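PDB 4YMR: protein Snx21 from Mus musculus, which binds membranes rich in phosphatidylinositol 3-phosphate and phosphatidylinositol 4,5-bisphosphate and may act in intracellular trafficking. Local coordinates for residues G125-T129 / P130-L134. Sequence-based numbering, arbitrary orientation.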
loop_
_atom_site.group_PDB
_atom_site.type_symbol
_atom_site.label_atom_id
_atom_site.label_comp_id
_atom_site.label_asym_id
_atom_site.label_seq_id
_atom_site.Cartn_x
_atom_site.Cartn_y
_atom_site.Cartn_z
ATOM N N GLY A 125 -16.835 11.436 -2.126
ATOM C CA GLY A 125 -15.638 12.171 -2.505
ATOM C C GLY A 125 -14.317 11.431 -2.641
ATOM O O GLY A 125 -13.295 12.077 -2.848
ATOM N N LEU A 126 -14.309 10.100 -2.561
ATOM C CA LEU A 126 -13.033 9.368 -2.492
ATOM C C LEU A 126 -12.339 9.057 -3.828
ATOM O O LEU A 126 -11.199 8.572 -3.851
ATOM C CB LEU A 126 -13.185 8.106 -1.635
ATOM C CG LEU A 126 -13.703 8.509 -0.254
ATOM C CD1 LEU A 126 -14.400 7.363 0.457
ATOM C CD2 LEU A 126 -12.566 9.071 0.595
ATOM N N THR A 127 -13.023 9.341 -4.934
ATOM C CA THR A 127 -12.440 9.174 -6.258
ATOM C C THR A 127 -13.213 10.059 -7.242
ATOM O O THR A 127 -14.330 10.479 -6.959
ATOM C CB THR A 127 -12.487 7.683 -6.712
ATOM O OG1 THR A 127 -11.516 7.446 -7.739
ATOM C CG2 THR A 127 -13.868 7.315 -7.221
ATOM N N SER A 128 -12.629 10.339 -8.401
ATOM C CA SER A 128 -13.284 11.186 -9.394
ATOM C C SER A 128 -14.419 10.467 -10.115
ATOM O O SER A 128 -14.354 9.255 -10.306
ATOM C CB SER A 128 -12.257 11.676 -10.418
ATOM O OG SER A 128 -11.381 10.639 -10.810
ATOM N N THR A 129 -15.467 11.186 -10.507
ATOM C CA THR A 129 -16.303 10.648 -11.575
ATOM C C THR A 129 -15.429 10.814 -12.835
ATOM O O THR A 129 -14.500 11.626 -12.824
ATOM C CB THR A 129 -17.738 11.242 -11.589
ATOM O OG1 THR A 129 -18.333 10.996 -10.308
ATOM C CG2 THR A 129 -18.606 10.540 -12.623
ATOM N N PRO A 130 -15.738 10.093 -13.920
ATOM C CA PRO A 130 -14.779 9.076 -14.375
ATOM C C PRO A 130 -13.569 8.910 -13.431
ATOM O O PRO A 130 -12.730 9.799 -13.303
ATOM C CB PRO A 130 -14.393 9.562 -15.764
ATOM C CG PRO A 130 -15.646 10.183 -16.274
ATOM C CD PRO A 130 -16.279 10.855 -15.064
ATOM N N PRO A 131 -13.488 7.753 -12.762
ATOM C CA PRO A 131 -12.351 7.381 -11.908
ATOM C C PRO A 131 -11.117 7.176 -12.775
ATOM O O PRO A 131 -11.269 7.013 -13.981
ATOM C CB PRO A 131 -12.799 6.053 -11.290
ATOM C CG PRO A 131 -13.822 5.502 -12.246
ATOM C CD PRO A 131 -14.499 6.688 -12.863
ATOM N N PRO A 132 -9.913 7.195 -12.183
ATOM C CA PRO A 132 -8.698 6.884 -12.949
ATOM C C PRO A 132 -8.808 5.482 -13.510
ATOM O O PRO A 132 -9.589 4.682 -13.006
ATOM C CB PRO A 132 -7.593 6.914 -11.887
ATOM C CG PRO A 132 -8.118 7.772 -10.815
ATOM C CD PRO A 132 -9.605 7.514 -10.779
ATOM N N SER A 133 -8.049 5.166 -14.542
ATOM C CA SER A 133 -8.219 3.854 -15.133
ATOM C C SER A 133 -7.059 2.950 -14.769
ATOM O O SER A 133 -6.022 3.411 -14.288
ATOM C CB SER A 133 -8.409 3.929 -16.648
ATOM O OG SER A 133 -7.178 4.154 -17.292
ATOM N N LEU A 134 -7.265 1.658 -15.001
ATOM C CA LEU A 134 -6.273 0.635 -14.744
ATOM C C LEU A 134 -5.003 0.935 -15.529
ATOM O O LEU A 134 -3.896 0.880 -14.995
ATOM C CB LEU A 134 -6.859 -0.721 -15.119
ATOM C CG LEU A 134 -6.730 -1.855 -14.109
ATOM C CD1 LEU A 134 -6.924 -1.372 -12.697
ATOM C CD2 LEU A 134 -7.722 -2.948 -14.440
#
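S128 reaches forward to P130 and P132 in the proline-rich loop that links helix 112-122 to helix 134-140 of the C-terminal PXB/TPR domain. Both ends of the linker have a recognisable form: a Schellman motif ends helix 112-122, with G125 at positive phi as its C' residue, and S133 is the N-cap of the next, its OG bonded to the backbone N of E136.

Followed outward, the S128 side chain first places CB 3.5 Å from P130 O. A chi1 of 43° sets OG between the backbone N and the carbonyl carbon, and from there S128 OG donates to P130 O at 3.0 Å. The C=O...OG angle is 127°, and OG is tilted 30° from the carbonyl plane, so the bond arrives obliquely. It ties S128 to the carbonyl of P130, two positions on. S128 OG also lies 3.6 Å from P131 CA.

P132 supplies a shared surface for two hydroxyls, since its CD sits 3.6 Å from S128 OG and equally far from T127 OG1. Outside the linker, the T127 and P131 side chains both touch Q122, which packs this surface loop against helix 112-122. Between T127 and P131 the approach is looser, T127 OG1 standing 4.0 Å from the ring carbon CB of P131.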